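Anopheles gambiae adenosine kinase (PDB 3LOO) catalyses the ATP-dependent phosphorylation of adenosine to AMP, as a member of the pfkB family of carbohydrate kinases. Local coordinates at residues C139-T144 with R148-N153; K42-K47 with Y66-E71; Y251-E254 with E258-K261. One frame throughout, in Å; residues are numbered along the deposited sequence.

Along the chain contact 2 comes first, contact 1 second and contact 3 last. Contacts 1 and 2 belong to one unit, their centres about 10 Å apart: the hairpin 139-144/148-153 lies in the five-stranded sheet that in this family forms the lid over the active site, and helices 42-47 and 64-73 cover the sheet's other face. The two are fastened together where Tyr-66 OH lies 2.7 Å from Cys-151 O, a probable hydrogen bond. Contact 3 sits at the start of helix 256-264, its centre about 29 Å from that of contact 1 and 37 Å from that of contact 2. The ligand lies against the hairpin of contact 1; contact 3 is a separate surface feature.

Contact 1 of 3, residues C139-T144 with R148-N153; sequences CAVLVT and RSLCAN. With B4P (bis(adenosine)-5'-tetraphosphate), chain D.
Val-141 and Arg-148 show how a β-hairpin can present a flat cation to a phosphate. Val-141 CG1, set anti to the backbone N (chi1 176°), lies over one face of the guanidinium, 3.3 Å from Arg-148 NH1. The arginine chain bends at chi3 (126°), and Arg-148 NH2 ends 3.1 Å from phosphate oxygen O1A of bis(adenosine)-5'-tetraphosphate; the same nitrogen is hydrogen-bonded to the side-chain oxygen of Asn-313. Next along this face, Leu-150 lies beside Val-141, its CD1 3.8 Å from Val-141 CG1, while Leu-150 CD2 comes to 3.1 Å from ligand oxygen O2A. Cys-139 SG stands 3.6 Å from adenine carbon C8A of the ligand, and Ala-152 CB is 3.4 Å from the ligand's amino nitrogen N6A. Ala-140, Leu-142, Ser-149 and Cys-151 point to the opposite face, where Ser-149 OG is hydrogen-bonded to Gln-51 O. Two reciprocal pairs of backbone bonds, Ala-140 with Cys-151 and Leu-142 with Ser-149, fix the register; Leu-142 N donates to Ser-149 O at 2.8 Å. Apolar groups thus line one of the ligand's two adenines and reach the adjoining phosphate, where the guanidinium packed under Val-141 CG1 probably offsets the negative charge.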
loop_
_atom_site.group_PDB
_atom_site.type_symbol
_atom_site.label_atom_id
_atom_site.label_comp_id
_atom_site.label_asym_id
_atom_site.label_seq_id
_atom_site.Cartn_x
_atom_site.Cartn_y
_atom_site.Cartn_z
ATOM N N CYS A 139 -2.709 6.297 -12.071
ATOM C CA CYS A 139 -3.932 5.754 -11.530
ATOM C C CYS A 139 -4.987 6.847 -11.601
ATOM O O CYS A 139 -4.796 7.915 -11.033
ATOM C CB CYS A 139 -3.742 5.277 -10.064
ATOM S SG CYS A 139 -5.273 4.599 -9.332
ATOM N N ALA A 140 -6.065 6.588 -12.346
ATOM C CA ALA A 140 -7.226 7.461 -12.364
ATOM C C ALA A 140 -7.877 7.385 -11.005
ATOM O O ALA A 140 -8.135 6.279 -10.503
ATOM C CB ALA A 140 -8.223 7.003 -13.468
ATOM N N VAL A 141 -8.141 8.542 -10.398
ATOM C CA VAL A 141 -8.866 8.607 -9.136
ATOM C C VAL A 141 -10.091 9.487 -9.389
ATOM O O VAL A 141 -9.978 10.716 -9.464
ATOM C CB VAL A 141 -8.022 9.258 -8.021
ATOM C CG1 VAL A 141 -8.847 9.396 -6.741
ATOM C CG2 VAL A 141 -6.716 8.480 -7.743
ATOM N N LEU A 142 -11.251 8.861 -9.565
ATOM C CA LEU A 142 -12.462 9.572 -9.961
ATOM C C LEU A 142 -13.350 9.773 -8.760
ATOM O O LEU A 142 -13.753 8.806 -8.114
ATOM C CB LEU A 142 -13.214 8.778 -11.036
ATOM C CG LEU A 142 -12.379 8.349 -12.230
ATOM C CD1 LEU A 142 -13.251 7.741 -13.301
ATOM C CD2 LEU A 142 -11.633 9.560 -12.772
ATOM N N VAL A 143 -13.646 11.032 -8.464
ATOM C CA VAL A 143 -14.502 11.382 -7.331
ATOM C C VAL A 143 -15.928 11.694 -7.814
ATOM O O VAL A 143 -16.137 12.582 -8.656
ATOM C CB VAL A 143 -13.918 12.580 -6.560
ATOM C CG1 VAL A 143 -14.906 13.081 -5.516
ATOM C CG2 VAL A 143 -12.595 12.198 -5.937
ATOM N N THR A 144 -16.892 10.931 -7.305
ATOM C CA THR A 144 -18.309 11.133 -7.612
ATOM C C THR A 144 -19.068 11.114 -6.295
ATOM O O THR A 144 -19.140 10.068 -5.629
ATOM C CB THR A 144 -18.872 10.048 -8.525
ATOM O OG1 THR A 144 -18.192 10.084 -9.788
ATOM C CG2 THR A 144 -20.338 10.302 -8.772
ATOM N N ARG A 148 -15.424 7.017 -4.483
ATOM C CA ARG A 148 -14.198 7.076 -5.281
ATOM C C ARG A 148 -14.105 5.832 -6.112
ATOM O O ARG A 148 -14.463 4.742 -5.649
ATOM C CB ARG A 148 -12.950 7.179 -4.400
ATOM C CG ARG A 148 -12.841 8.482 -3.683
ATOM C CD ARG A 148 -11.790 8.457 -2.587
ATOM N NE ARG A 148 -10.902 9.565 -2.864
ATOM C CZ ARG A 148 -9.689 9.419 -3.375
ATOM N NH1 ARG A 148 -8.957 10.500 -3.633
ATOM N NH2 ARG A 148 -9.201 8.197 -3.609
ATOM N N SER A 149 -13.650 6.008 -7.343
ATOM C CA SER A 149 -13.397 4.905 -8.255
ATOM C C SER A 149 -12.002 5.049 -8.881
ATOM O O SER A 149 -11.643 6.118 -9.419
ATOM C CB SER A 149 -14.457 4.899 -9.340
ATOM O OG SER A 149 -14.452 3.674 -10.042
ATOM N N LEU A 150 -11.247 3.962 -8.861
ATOM C CA LEU A 150 -9.816 3.995 -9.182
ATOM C C LEU A 150 -9.564 3.094 -10.356
ATOM O O LEU A 150 -10.144 2.012 -10.424
ATOM C CB LEU A 150 -9.001 3.490 -7.980
ATOM C CG LEU A 150 -8.512 4.419 -6.868
ATOM C CD1 LEU A 150 -9.393 5.621 -6.590
ATOM C CD2 LEU A 150 -8.211 3.622 -5.545
ATOM N N CYS A 151 -8.709 3.521 -11.271
ATOM C CA CYS A 151 -8.339 2.669 -12.402
ATOM C C CYS A 151 -6.864 2.853 -12.662
ATOM O O CYS A 151 -6.438 3.943 -13.089
ATOM C CB CYS A 151 -9.197 2.969 -13.657
ATOM S SG CYS A 151 -8.761 2.054 -15.115
ATOM N N ALA A 152 -6.110 1.786 -12.385
ATOM C CA ALA A 152 -4.639 1.808 -12.382
ATOM C C ALA A 152 -4.083 1.274 -13.694
ATOM O O ALA A 152 -4.340 0.126 -14.072
ATOM C CB ALA A 152 -4.064 0.972 -11.178
ATOM N N ASN A 153 -3.365 2.144 -14.375
ATOM C CA ASN A 153 -2.677 1.861 -15.608
ATOM C C ASN A 153 -1.226 1.695 -15.212
ATOM O O ASN A 153 -0.493 2.703 -15.053
ATOM C CB ASN A 153 -2.830 3.046 -16.573
ATOM C CG ASN A 153 -1.966 2.905 -17.830
ATOM O OD1 ASN A 153 -1.686 1.795 -18.292
ATOM N ND2 ASN A 153 -1.529 4.030 -18.365
HETATM P PA B4P D . -7.548 4.938 -1.630
HETATM O O1A B4P D . -7.712 6.447 -1.545
HETATM O O2A B4P D . -8.557 4.166 -2.480
HETATM O O3A B4P D . -7.799 4.393 -0.141
HETATM P PB B4P D . -6.694 3.543 0.632
HETATM O O1B B4P D . -5.482 4.404 0.999
HETATM O O2B B4P D . -6.483 2.166 0.026
HETATM O O3B B4P D . -7.775 3.564 1.895
HETATM P PG B4P D . -8.471 2.307 2.622
HETATM O O1G B4P D . -9.812 1.994 2.052
HETATM O O2G B4P D . -7.469 1.170 2.572
HETATM O O3G B4P D . -8.621 2.769 4.147
HETATM P PD B4P D . -9.927 3.145 5.016
HETATM O O1D B4P D . -10.865 3.889 4.139
HETATM O O2D B4P D . -10.414 1.984 5.837
HETATM O O5E B4P D . -6.023 4.554 -2.041
HETATM C C5E B4P D . -5.541 5.392 -3.068
HETATM C C4E B4P D . -4.210 4.982 -3.631
HETATM O O4E B4P D . -4.215 3.663 -4.176
HETATM C C3E B4P D . -3.915 5.874 -4.806
HETATM O O3E B4P D . -2.922 6.802 -4.328
HETATM C C2E B4P D . -3.322 4.950 -5.865
HETATM O O2E B4P D . -2.073 5.384 -6.417
HETATM C C1E B4P D . -3.200 3.595 -5.143
HETATM N N9A B4P D . -3.468 2.498 -6.090
HETATM C C8A B4P D . -4.636 2.196 -6.729
HETATM N N7A B4P D . -4.415 1.105 -7.520
HETATM C C5A B4P D . -3.104 0.737 -7.412
HETATM C C6A B4P D . -2.307 -0.283 -7.957
HETATM N N6A B4P D . -2.776 -1.192 -8.868
HETATM N N1A B4P D . -0.995 -0.344 -7.615
HETATM C C2A B4P D . -0.461 0.524 -6.719
HETATM N N3A B4P D . -1.207 1.499 -6.174
HETATM C C4A B4P D . -2.521 1.617 -6.495
HETATM O O5F B4P D . -9.250 4.231 5.982
HETATM C C5F B4P D . -8.005 3.993 6.629
HETATM C C4F B4P D . -7.931 4.974 7.798
HETATM O O4F B4P D . -8.257 6.317 7.395
HETATM C C3F B4P D . -8.995 4.664 8.837
HETATM O O3F B4P D . -8.558 3.591 9.661
HETATM C C2F B4P D . -9.122 5.987 9.569
HETATM O O2F B4P D . -8.083 6.118 10.560
HETATM C C1F B4P D . -8.950 7.016 8.437
HETATM N N9B B4P D . -10.318 7.369 7.943
HETATM C C8B B4P D . -10.904 6.896 6.824
HETATM N N7B B4P D . -12.151 7.405 6.675
HETATM C C5B B4P D . -12.399 8.231 7.714
HETATM C C6B B4P D . -13.472 9.015 8.126
HETATM N N6B B4P D . -14.596 9.047 7.366
HETATM N N1B B4P D . -13.372 9.757 9.272
HETATM C C2B B4P D . -12.249 9.731 10.032
HETATM N N3B B4P D . -11.171 8.971 9.686
HETATM C C4B B4P D . -11.190 8.202 8.553
#

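Contact 2 of 3, residues K42-K47 with Y66-E71; sequences KDLLNK and YQELIE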
loop_
_atom_site.group_PDB
_atom_site.type_symbol
_atom_site.label_atom_id
_atom_site.label_comp_id
_atom_site.label_asym_id
_atom_site.label_seq_id
_atom_site.Cartn_x
_atom_site.Cartn_y
_atom_site.Cartn_z
ATOM N N LYS A 42 -21.450 10.375 -13.063
ATOM C CA LYS A 42 -21.689 8.965 -13.432
ATOM C C LYS A 42 -21.544 8.639 -14.900
ATOM O O LYS A 42 -21.148 7.523 -15.239
ATOM C CB LYS A 42 -23.069 8.487 -12.979
ATOM C CG LYS A 42 -23.101 7.949 -11.573
ATOM C CD LYS A 42 -23.750 8.915 -10.581
ATOM C CE LYS A 42 -23.399 8.531 -9.134
ATOM N NZ LYS A 42 -22.904 7.111 -9.031
ATOM N N ASP A 43 -21.862 9.601 -15.777
ATOM C CA ASP A 43 -21.733 9.364 -17.213
ATOM C C ASP A 43 -20.298 9.076 -17.590
ATOM O O ASP A 43 -20.041 8.296 -18.511
ATOM C CB ASP A 43 -22.295 10.530 -18.051
ATOM C CG ASP A 43 -21.755 11.880 -17.606
ATOM O OD1 ASP A 43 -21.606 12.770 -18.476
ATOM O OD2 ASP A 43 -21.484 12.048 -16.390
ATOM N N LEU A 44 -19.347 9.692 -16.889
ATOM C CA LEU A 44 -17.943 9.335 -17.139
ATOM C C LEU A 44 -17.662 7.879 -16.734
ATOM O O LEU A 44 -17.096 7.128 -17.499
ATOM C CB LEU A 44 -16.957 10.323 -16.504
ATOM C CG LEU A 44 -15.497 10.027 -16.851
ATOM C CD1 LEU A 44 -15.221 10.296 -18.315
ATOM C CD2 LEU A 44 -14.614 10.876 -16.005
ATOM N N LEU A 45 -18.094 7.487 -15.547
ATOM C CA LEU A 45 -17.972 6.087 -15.116
ATOM C C LEU A 45 -18.623 5.091 -16.081
ATOM O O LEU A 45 -18.027 4.062 -16.423
ATOM C CB LEU A 45 -18.599 5.899 -13.736
ATOM C CG LEU A 45 -18.079 6.741 -12.570
ATOM C CD1 LEU A 45 -18.489 6.075 -11.274
ATOM C CD2 LEU A 45 -16.563 6.896 -12.617
ATOM N N ASN A 46 -19.854 5.399 -16.503
ATOM C CA ASN A 46 -20.572 4.556 -17.458
ATOM C C ASN A 46 -19.848 4.454 -18.753
ATOM O O ASN A 46 -19.700 3.358 -19.280
ATOM C CB ASN A 46 -21.985 5.074 -17.680
ATOM C CG ASN A 46 -22.913 4.707 -16.553
ATOM O OD1 ASN A 46 -22.491 4.408 -15.442
ATOM N ND2 ASN A 46 -24.208 4.735 -16.839
ATOM N N LYS A 47 -19.326 5.577 -19.243
ATOM C CA LYS A 47 -18.519 5.543 -20.461
ATOM C C LYS A 47 -17.374 4.530 -20.391
ATOM O O LYS A 47 -17.004 3.941 -21.403
ATOM C CB LYS A 47 -17.960 6.929 -20.770
ATOM C CG LYS A 47 -17.234 7.032 -22.098
ATOM C CD LYS A 47 -16.807 8.483 -22.360
ATOM C CE LYS A 47 -15.850 8.559 -23.538
ATOM N NZ LYS A 47 -15.350 9.960 -23.756
ATOM N N TYR A 66 -7.456 8.704 -19.413
ATOM C CA TYR A 66 -6.393 9.534 -18.785
ATOM C C TYR A 66 -6.293 10.948 -19.432
ATOM O O TYR A 66 -6.429 11.980 -18.741
ATOM C CB TYR A 66 -5.055 8.755 -18.734
ATOM C CG TYR A 66 -5.228 7.465 -17.926
ATOM C CD1 TYR A 66 -5.288 7.505 -16.531
ATOM C CD2 TYR A 66 -5.437 6.241 -18.560
ATOM C CE1 TYR A 66 -5.477 6.343 -15.786
ATOM C CE2 TYR A 66 -5.640 5.080 -17.831
ATOM C CZ TYR A 66 -5.657 5.140 -16.446
ATOM O OH TYR A 66 -5.866 4.023 -15.711
ATOM N N GLN A 67 -6.154 11.000 -20.756
ATOM C CA GLN A 67 -6.107 12.293 -21.458
ATOM C C GLN A 67 -7.407 13.080 -21.277
ATOM O O GLN A 67 -7.379 14.318 -21.138
ATOM C CB GLN A 67 -5.837 12.087 -22.943
ATOM C CG GLN A 67 -5.693 13.370 -23.737
ATOM C CD GLN A 67 -5.687 13.152 -25.246
ATOM O OE1 GLN A 67 -5.464 12.039 -25.733
ATOM N NE2 GLN A 67 -5.919 14.224 -25.998
ATOM N N GLU A 68 -8.542 12.370 -21.279
ATOM C CA GLU A 68 -9.828 12.999 -21.081
ATOM C C GLU A 68 -9.933 13.647 -19.705
ATOM O O GLU A 68 -10.465 14.765 -19.578
ATOM C CB GLU A 68 -10.950 11.987 -21.314
ATOM C CG GLU A 68 -12.339 12.548 -21.144
ATOM C CD GLU A 68 -13.444 11.606 -21.615
ATOM O OE1 GLU A 68 -13.179 10.482 -22.135
ATOM O OE2 GLU A 68 -14.598 12.008 -21.446
ATOM N N LEU A 69 -9.423 12.954 -18.673
ATOM C CA LEU A 69 -9.358 13.531 -17.324
ATOM C C LEU A 69 -8.481 14.797 -17.314
ATOM O O LEU A 69 -8.849 15.806 -16.726
ATOM C CB LEU A 69 -8.808 12.531 -16.276
ATOM C CG LEU A 69 -9.623 11.272 -15.982
ATOM C CD1 LEU A 69 -8.858 10.367 -15.007
ATOM C CD2 LEU A 69 -10.996 11.623 -15.438
ATOM N N ILE A 70 -7.328 14.724 -17.961
ATOM C CA ILE A 70 -6.408 15.851 -17.979
ATOM C C ILE A 70 -7.056 17.018 -18.749
ATOM O O ILE A 70 -7.221 18.090 -18.197
ATOM C CB ILE A 70 -5.049 15.446 -18.589
ATOM C CG1 ILE A 70 -4.341 14.411 -17.711
ATOM C CG2 ILE A 70 -4.146 16.683 -18.843
ATOM C CD1 ILE A 70 -3.435 13.464 -18.535
ATOM N N GLU A 71 -7.490 16.760 -19.982
ATOM C CA GLU A 71 -7.965 17.807 -20.901
ATOM C C GLU A 71 -9.335 18.381 -20.590
ATOM O O GLU A 71 -9.555 19.560 -20.779
ATOM C CB GLU A 71 -7.949 17.308 -22.351
ATOM C CG GLU A 71 -6.577 17.361 -22.994
ATOM C CD GLU A 71 -6.530 16.641 -24.335
ATOM O OE1 GLU A 71 -7.612 16.335 -24.897
ATOM O OE2 GLU A 71 -5.404 16.347 -24.825
#
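Lys-47 and Glu-68 reach toward each other between two nearly antiparallel helices packed on the outer face of the five-stranded lid sheet, as expected for the ribokinase-like fold of the pfkB family; the helices meet through side chains alone. The axes of 42-47 and 66-71 run at 161° and come no nearer than 12.7 Å, too far for the backbones to approach, so the contact is made by few groups.

The ionic part lies on the outer side. Lys-47 is fully stretched, CG anti to the backbone N (chi1 -174°) and the rest of the chain extended, and Glu-68 is extended in the same way; the two come from opposite directions. Lys-47 NZ forms a salt bridge with Glu-68, donating to OE1 at 2.8 Å and meeting that oxygen on its syn side but 26° out of the carboxylate plane. Glu-68 OE1 also has a hydrogen bond with the hydroxyl of Tyr-48, so one oxygen is gripped twice and the rotation of the carboxylate is restrained. The nearby ammonium would be expected to favour its ionised form.

The apolar part lies underneath, nearer the sheet. Leu-44 slides past Glu-68 in the opposite direction and continues to Leu-69, whose side chain it crosses at a slant, while Tyr-73 also touches Leu-44. Toward the sheet, Leu-45 and Leu-69 both touch Leu-142 of strand 137-144, and Leu-69 further touches Ile-36; the sheet is thereby the common floor of the two helices. Glu-68 belongs to both parts, since its OE2, itself 3.2 Å from Lys-47 NZ, also touches hydrocarbon: Leu-44 CD1 is 3.6 Å from Glu-68 OE2, while the other methyl of the same leucine, Leu-44 CD2, lies 3.7 Å from Leu-69 CD2.

Contact 3 of 3, residues Y251-E254 with E258-K261; sequences YGTE and EIGK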
loop_
_atom_site.group_PDB
_atom_site.type_symbol
_atom_site.label_atom_id
_atom_site.label_comp_id
_atom_site.label_asym_id
_atom_site.label_seq_id
_atom_site.Cartn_x
_atom_site.Cartn_y
_atom_site.Cartn_z
ATOM N N TYR A 251 -14.825 -18.843 3.847
ATOM C CA TYR A 251 -15.027 -18.769 5.284
ATOM C C TYR A 251 -16.486 -18.840 5.671
ATOM O O TYR A 251 -16.798 -19.240 6.776
ATOM C CB TYR A 251 -14.356 -17.517 5.881
ATOM C CG TYR A 251 -12.851 -17.627 5.932
ATOM C CD1 TYR A 251 -12.212 -18.852 5.673
ATOM C CD2 TYR A 251 -12.055 -16.525 6.291
ATOM C CE1 TYR A 251 -10.834 -18.972 5.740
ATOM C CE2 TYR A 251 -10.662 -16.642 6.377
ATOM C CZ TYR A 251 -10.073 -17.849 6.091
ATOM O OH TYR A 251 -8.714 -17.958 6.159
ATOM N N GLY A 252 -17.365 -18.468 4.748
ATOM C CA GLY A 252 -18.801 -18.464 4.982
ATOM C C GLY A 252 -19.240 -17.423 5.988
ATOM O O GLY A 252 -20.263 -17.590 6.659
ATOM N N THR A 253 -18.478 -16.339 6.119
ATOM C CA THR A 253 -18.861 -15.284 7.060
ATOM C C THR A 253 -18.460 -13.917 6.547
ATOM O O THR A 253 -17.496 -13.789 5.798
ATOM C CB THR A 253 -18.217 -15.524 8.469
ATOM O OG1 THR A 253 -18.613 -14.486 9.359
ATOM C CG2 THR A 253 -16.686 -15.547 8.391
ATOM N N GLU A 254 -19.187 -12.897 6.971
ATOM C CA GLU A 254 -18.811 -11.528 6.684
ATOM C C GLU A 254 -18.434 -10.757 7.944
ATOM O O GLU A 254 -18.176 -9.565 7.876
ATOM C CB GLU A 254 -19.903 -10.808 5.890
ATOM C CG GLU A 254 -19.834 -11.211 4.458
ATOM C CD GLU A 254 -20.854 -10.550 3.577
ATOM O OE1 GLU A 254 -21.564 -9.631 4.039
ATOM O OE2 GLU A 254 -20.923 -10.956 2.399
ATOM N N GLU A 258 -14.207 -12.453 13.098
ATOM C CA GLU A 258 -14.019 -13.859 12.805
ATOM C C GLU A 258 -13.054 -14.061 11.649
ATOM O O GLU A 258 -12.205 -14.957 11.673
ATOM C CB GLU A 258 -15.387 -14.487 12.474
ATOM C CG GLU A 258 -15.306 -15.898 11.903
ATOM C CD GLU A 258 -14.795 -16.905 12.923
ATOM O OE1 GLU A 258 -14.868 -16.608 14.146
ATOM O OE2 GLU A 258 -14.317 -18.000 12.499
ATOM N N ILE A 259 -13.203 -13.242 10.612
ATOM C CA ILE A 259 -12.321 -13.345 9.449
ATOM C C ILE A 259 -10.878 -13.071 9.904
ATOM O O ILE A 259 -9.990 -13.841 9.601
ATOM C CB ILE A 259 -12.761 -12.387 8.289
ATOM C CG1 ILE A 259 -14.110 -12.820 7.691
ATOM C CG2 ILE A 259 -11.693 -12.354 7.157
ATOM C CD1 ILE A 259 -14.849 -11.682 6.982
ATOM N N GLY A 260 -10.671 -11.985 10.658
ATOM C CA GLY A 260 -9.321 -11.665 11.210
ATOM C C GLY A 260 -8.682 -12.797 11.995
ATOM O O GLY A 260 -7.484 -13.116 11.813
ATOM N N LYS A 261 -9.483 -13.439 12.856
ATOM C CA LYS A 261 -9.007 -14.573 13.659
ATOM C C LYS A 261 -8.567 -15.740 12.796
ATOM O O LYS A 261 -7.519 -16.330 13.054
ATOM C CB LYS A 261 -10.073 -15.033 14.669
ATOM C CG LYS A 261 -10.467 -13.955 15.673
ATOM C CD LYS A 261 -11.801 -14.304 16.370
ATOM C CE LYS A 261 -11.838 -13.676 17.735
ATOM N NZ LYS A 261 -13.253 -13.531 18.226
#
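Thr-253 OG1 accepts a hydrogen bond from Asp-255 N, and the same residue turns its methyl to the helix that follows, against Glu-258 and Ile-259. One torsion serves both ends: with OG1 anti to its own N (chi1 -180°), the hydroxyl stands beside the carbonyl carbon and can reach the amide two residues on, closing an ST turn, while CG2 falls between N and the carbonyl carbon. From there Thr-253 CG2 lies 3.8 Å from Glu-258 CG, the two side chains crossing at about a right angle. Glu-258 bends at chi2 (67°), and its carboxylate has a long, weak ion pair with Arg-262.

Ile-259 carries most of the contact from the helix side. Its longer branch passes alongside Thr-253, the two side chains heading opposite ways, with Ile-259 CG1 3.8 Å from Thr-253 CG2. The branch then continues to the backbone of the loop, so that Ile-259 CD1 ends 3.6 Å from Thr-253 O and 3.8 Å from Glu-254 C. The shorter branch meets an aromatic ring: Ile-259 CG2 is 4.3 Å from Tyr-251 CD2, at the ring's edge and near its plane. The tyrosine side chain also touches Leu-245 and Ala-246 of helix 239-248, and Ala-246 touches Ile-259 too, which ties the loop to both helices.

Between the two segments, Asp-255 stands just ahead of the first turn of helix 256-264, and its OD1 accepts a hydrogen bond from Glu-258 N three residues on, the bond that defines an N-cap.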